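PDB 6T5Z: chitin-binding type-4 domain-containing protein from Photorhabdus laumondii subsp. laumondii, which is a copper-dependent lytic polysaccharide monooxygenase of family AA10 that probably cleaves chitin oxidatively. Local coordinates for residues F12-Q17 / G26-E31; S94-I99 / S117-F122. One frame throughout, in Å; residues are numbered along the deposited sequence.

Contact 1 of 2, residues F12-Q17 / G26-E31; sequences FLCSAQ and GLVKYE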
# COMPACT_ATOMS: atom_id res chain seq x y z
N PHE A 12 -5.02 6.35 4.04
CA PHE A 12 -4.75 7.76 4.30
C PHE A 12 -5.90 8.63 3.82
O PHE A 12 -6.34 9.54 4.52
CB PHE A 12 -3.44 8.19 3.64
CG PHE A 12 -3.24 9.68 3.64
CD1 PHE A 12 -3.00 10.36 4.83
CD2 PHE A 12 -3.35 10.42 2.47
CE1 PHE A 12 -2.82 11.73 4.85
CE2 PHE A 12 -3.19 11.80 2.49
CZ PHE A 12 -2.91 12.45 3.68
N LEU A 13 -6.41 8.34 2.62
CA LEU A 13 -7.50 9.14 2.07
C LEU A 13 -8.79 8.96 2.86
O LEU A 13 -9.67 9.83 2.80
CB LEU A 13 -7.71 8.80 0.60
CG LEU A 13 -6.53 9.12 -0.32
CD1 LEU A 13 -6.87 8.70 -1.73
CD2 LEU A 13 -6.17 10.58 -0.27
N CYS A 14 -8.93 7.86 3.60
CA CYS A 14 -10.06 7.70 4.51
C CYS A 14 -9.98 8.64 5.70
O CYS A 14 -11.01 8.95 6.30
CB CYS A 14 -10.13 6.27 5.03
SG CYS A 14 -10.54 4.97 3.85
N SER A 15 -8.78 9.10 6.05
CA SER A 15 -8.56 9.79 7.31
C SER A 15 -8.91 11.27 7.21
O SER A 15 -9.06 11.85 6.12
CB SER A 15 -7.10 9.64 7.76
OG SER A 15 -6.24 10.41 6.93
N ALA A 16 -9.02 11.90 8.38
CA ALA A 16 -9.26 13.34 8.44
C ALA A 16 -8.15 14.10 7.73
O ALA A 16 -8.42 15.02 6.94
CB ALA A 16 -9.40 13.80 9.89
N GLN A 17 -6.89 13.71 7.97
CA GLN A 17 -5.80 14.39 7.28
C GLN A 17 -5.81 14.13 5.78
O GLN A 17 -5.27 14.94 5.02
CB GLN A 17 -4.45 13.99 7.88
CG GLN A 17 -3.33 14.99 7.56
CD GLN A 17 -2.15 14.88 8.52
OE1 GLN A 17 -1.73 13.78 8.88
NE2 GLN A 17 -1.63 16.03 8.95
N GLY A 26 -14.94 2.71 7.96
CA GLY A 26 -14.89 2.17 9.31
C GLY A 26 -13.74 2.76 10.11
O GLY A 26 -13.32 3.90 9.91
N LEU A 27 -13.20 1.93 11.01
CA LEU A 27 -12.16 2.40 11.93
C LEU A 27 -10.89 2.85 11.21
O LEU A 27 -10.15 3.65 11.78
CB LEU A 27 -11.82 1.30 12.93
CG LEU A 27 -10.93 1.72 14.09
CD1 LEU A 27 -11.62 2.76 14.97
CD2 LEU A 27 -10.53 0.50 14.91
N VAL A 28 -10.65 2.38 9.98
CA VAL A 28 -9.47 2.79 9.20
C VAL A 28 -9.29 4.30 9.26
O VAL A 28 -8.17 4.81 9.41
CB VAL A 28 -9.61 2.32 7.74
CG1 VAL A 28 -8.57 2.97 6.87
CG2 VAL A 28 -9.49 0.83 7.64
N LYS A 29 -10.39 5.03 9.12
CA LYS A 29 -10.38 6.49 9.13
C LYS A 29 -9.56 7.04 10.29
O LYS A 29 -8.85 8.04 10.13
CB LYS A 29 -11.81 7.00 9.21
CG LYS A 29 -11.88 8.49 9.43
CD LYS A 29 -13.30 8.98 9.36
CE LYS A 29 -13.39 10.45 9.72
NZ LYS A 29 -14.81 10.91 9.71
N TYR A 30 -9.62 6.38 11.45
CA TYR A 30 -9.04 6.94 12.66
C TYR A 30 -7.68 6.35 13.01
O TYR A 30 -7.04 6.83 13.95
CB TYR A 30 -10.01 6.73 13.82
CG TYR A 30 -11.35 7.36 13.51
CD1 TYR A 30 -11.50 8.73 13.52
CD2 TYR A 30 -12.44 6.58 13.15
CE1 TYR A 30 -12.71 9.32 13.20
CE2 TYR A 30 -13.66 7.16 12.82
CZ TYR A 30 -13.78 8.54 12.87
OH TYR A 30 -14.98 9.15 12.55
N GLU A 31 -7.22 5.34 12.28
CA GLU A 31 -5.87 4.80 12.50
C GLU A 31 -5.33 4.18 11.22
O GLU A 31 -5.06 2.97 11.14
CB GLU A 31 -5.88 3.81 13.65
CG GLU A 31 -7.03 2.88 13.62
CD GLU A 31 -7.08 2.08 14.89
OE1 GLU A 31 -6.90 2.70 15.96
OE2 GLU A 31 -7.27 0.85 14.81
O HOH W 1 -8.70 10.73 11.03
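C14, S15 and A16 meet V28 and K29, so that the end of helix 10-14 rests against the 3-10 turn of 27-30. The first touching residue along 12-17 is C14. Its CB points toward the other segment and packs on V28 CG1 at 4.1 Å. SG of C14 lies at the same distance from that methyl, and its disulfide to C25 ties the helix to the chain just before the turn. The backbone of C14 also takes part. Its carbonyl O sits alongside the aliphatic start of K29, with C14 O 3.3 Å from K29 CG. K29 CG is turned anti to its backbone N (chi1 172°), and from there the chain runs out extended. K29 CG lies over the centre of one face of the Y30 ring; the rest of the chain leads away to a weak hydrogen bond from NZ to Y30 OH. A long, weak ion pair links NZ to E20.

S15 is next. Its CA makes a CA-H...O contact with K29 O at 3.3 Å. The hydroxyl turns back to its own segment, where S15 OG bonds F12 O at 2.6 Å, in the carbonyl plane and on a lone pair. S15 N is a second donor to F12 O, and S15 OG is also bonded to G18 N. These bonds hold the hydroxyl in place as the helix gives way to loop. A16 closes the contact through solvent. One water accepts from A16 N at 2.9 Å and donates to K29 O at 2.8 Å.

The V28 side chain touches F59 and lies about 10 Å from a bound copper ion. A short helix packs on a 3-10 turn, with the C14-C25 disulfide alongside, in the loop region after strand 2-6 of this AA10 protein.

Contact 2 of 2, residues S94-I99 / S117-F122; sequences SWEYFI and STPFCF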
# COMPACT_ATOMS: atom_id res chain seq x y z
N SER A 94 13.08 -3.36 5.39
CA SER A 94 12.96 -2.87 4.02
C SER A 94 11.67 -2.10 3.82
O SER A 94 10.75 -2.17 4.64
CB SER A 94 13.00 -4.02 3.02
OG SER A 94 11.84 -4.83 3.19
N TRP A 95 11.64 -1.37 2.71
CA TRP A 95 10.45 -0.77 2.11
C TRP A 95 10.32 -1.37 0.72
O TRP A 95 11.30 -1.38 -0.03
CB TRP A 95 10.59 0.76 2.01
CG TRP A 95 11.18 1.36 3.23
CD1 TRP A 95 12.51 1.47 3.55
CD2 TRP A 95 10.46 1.91 4.34
NE1 TRP A 95 12.66 2.07 4.78
CE2 TRP A 95 11.41 2.35 5.28
CE3 TRP A 95 9.10 2.08 4.62
CZ2 TRP A 95 11.05 2.94 6.48
CZ3 TRP A 95 8.74 2.68 5.81
CH2 TRP A 95 9.71 3.09 6.73
N GLU A 96 9.15 -1.88 0.37
CA GLU A 96 9.02 -2.49 -0.94
C GLU A 96 7.62 -2.26 -1.49
O GLU A 96 6.68 -1.96 -0.74
CB GLU A 96 9.33 -3.99 -0.90
CG GLU A 96 8.33 -4.79 -0.12
CD GLU A 96 8.60 -6.30 -0.18
OE1 GLU A 96 9.60 -6.72 -0.80
OE2 GLU A 96 7.80 -7.05 0.41
N TYR A 97 7.50 -2.38 -2.81
CA TYR A 97 6.29 -1.98 -3.53
C TYR A 97 5.95 -3.01 -4.59
O TYR A 97 6.83 -3.41 -5.37
CB TYR A 97 6.46 -0.58 -4.14
CG TYR A 97 6.72 0.43 -3.05
CD1 TYR A 97 8.02 0.69 -2.61
CD2 TYR A 97 5.67 1.09 -2.43
CE1 TYR A 97 8.26 1.59 -1.57
CE2 TYR A 97 5.90 1.98 -1.40
CZ TYR A 97 7.19 2.22 -0.97
OH TYR A 97 7.39 3.13 0.04
N PHE A 98 4.69 -3.45 -4.60
CA PHE A 98 4.12 -4.34 -5.59
C PHE A 98 3.08 -3.56 -6.40
O PHE A 98 2.51 -2.59 -5.92
CB PHE A 98 3.45 -5.54 -4.93
CG PHE A 98 4.39 -6.42 -4.15
CD1 PHE A 98 4.88 -7.59 -4.71
CD2 PHE A 98 4.75 -6.10 -2.83
CE1 PHE A 98 5.74 -8.43 -3.99
CE2 PHE A 98 5.61 -6.93 -2.11
CZ PHE A 98 6.10 -8.10 -2.70
N ILE A 99 2.81 -4.01 -7.62
CA ILE A 99 1.73 -3.39 -8.38
C ILE A 99 0.87 -4.48 -9.00
O ILE A 99 1.32 -5.61 -9.24
CB ILE A 99 2.26 -2.40 -9.45
CG1 ILE A 99 1.12 -1.52 -9.99
CG2 ILE A 99 3.00 -3.14 -10.57
CD1 ILE A 99 1.63 -0.33 -10.77
N SER A 117 4.19 -10.98 -8.82
CA SER A 117 4.68 -11.81 -7.72
C SER A 117 5.88 -11.20 -7.01
O SER A 117 6.13 -11.53 -5.85
CB SER A 117 5.03 -13.21 -8.23
OG SER A 117 6.18 -13.17 -9.05
N THR A 118 6.63 -10.33 -7.67
CA THR A 118 7.79 -9.73 -7.04
C THR A 118 7.62 -8.22 -7.04
O THR A 118 6.86 -7.67 -7.85
CB THR A 118 9.08 -10.11 -7.77
OG1 THR A 118 8.98 -9.69 -9.14
CG2 THR A 118 9.32 -11.61 -7.70
N PRO A 119 8.29 -7.52 -6.13
CA PRO A 119 8.14 -6.06 -6.07
C PRO A 119 8.81 -5.39 -7.25
O PRO A 119 9.82 -5.87 -7.78
CB PRO A 119 8.86 -5.70 -4.76
CG PRO A 119 9.89 -6.76 -4.61
CD PRO A 119 9.18 -8.02 -5.06
N PHE A 120 8.27 -4.23 -7.65
CA PHE A 120 8.97 -3.42 -8.64
C PHE A 120 9.94 -2.43 -8.02
O PHE A 120 10.66 -1.75 -8.75
CB PHE A 120 7.98 -2.66 -9.54
CG PHE A 120 7.20 -1.59 -8.83
CD1 PHE A 120 7.68 -0.29 -8.73
CD2 PHE A 120 5.97 -1.89 -8.27
CE1 PHE A 120 6.93 0.70 -8.09
CE2 PHE A 120 5.21 -0.91 -7.63
CZ PHE A 120 5.70 0.38 -7.52
N CYS A 121 9.96 -2.32 -6.69
CA CYS A 121 10.84 -1.38 -6.03
C CYS A 121 11.14 -1.92 -4.64
O CYS A 121 10.24 -2.40 -3.95
CB CYS A 121 10.20 0.02 -5.97
SG CYS A 121 11.24 1.30 -5.23
N PHE A 122 12.41 -1.85 -4.23
CA PHE A 122 12.84 -2.45 -2.97
C PHE A 122 14.00 -1.65 -2.42
O PHE A 122 15.02 -1.49 -3.10
CB PHE A 122 13.27 -3.91 -3.19
CG PHE A 122 13.63 -4.63 -1.92
CD1 PHE A 122 14.93 -4.59 -1.43
CD2 PHE A 122 12.69 -5.41 -1.25
CE1 PHE A 122 15.27 -5.26 -0.25
CE2 PHE A 122 13.03 -6.08 -0.08
CZ PHE A 122 14.32 -6.02 0.41
O HOH W 2 5.17 -5.48 -8.49
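The F98 ring has P119 over one face: P119 CB stands 4.2 Å from the ring centroid in a CH-pi contact, 9° off the normal. S117 O lies in plane at the edge of that ring. The F120 ring has F98 O and I99 N in plane at its edge, and its CZ packs on Y97 CB at 3.6 Å. I99 CB meets the same ring, the two side chains crossing at about a right angle. E96 OE1 lies in plane at the edge of the F122 ring, 3.4 Å from F122 CD2. Turned anti to the backbone N (chi1 -176°), CG of F122 brings the ring back to the first segment, where CZ meets S94 CB.

Two backbone bonds join the segments: Y97 N to C121 O at 3.0 Å, and F120 N to Y97 O at 2.8 Å. A water bridges I99 N and T118 O. C121 SG lies oblique to the Y97 ring and is disulfide-bonded to C138, while Y97 OH is bonded to N136 and W84.

F120 and C121 both face Y97. This is a classic beta bulge, in the antiparallel pairing of strands 92-99 and 121-126 in the beta-sandwich of the AA10 fold.

How the contacts relate
Contact 1 closes before contact 2 opens along the chain. Their centres are 24 Å apart, on opposite sides of the chain's centre, and their nearest atoms are about 12 Å apart. Contact 1 belongs to the helix and loops between strands 2-6 and 36-38. Contact 2 belongs to the mixed sheet, where strand 92-99 also pairs with 148-156. Each holds one half-cystine of a different disulfide: C14 with C25, and C121 with C138. The second joins strand 121-126 to strand 133-139 of the other sheet. The copper ligands H1 and H90 lie outside both, though the W95 side chain is about 8 Å from that of H90. One contact thus shapes the loop region, the other the sandwich.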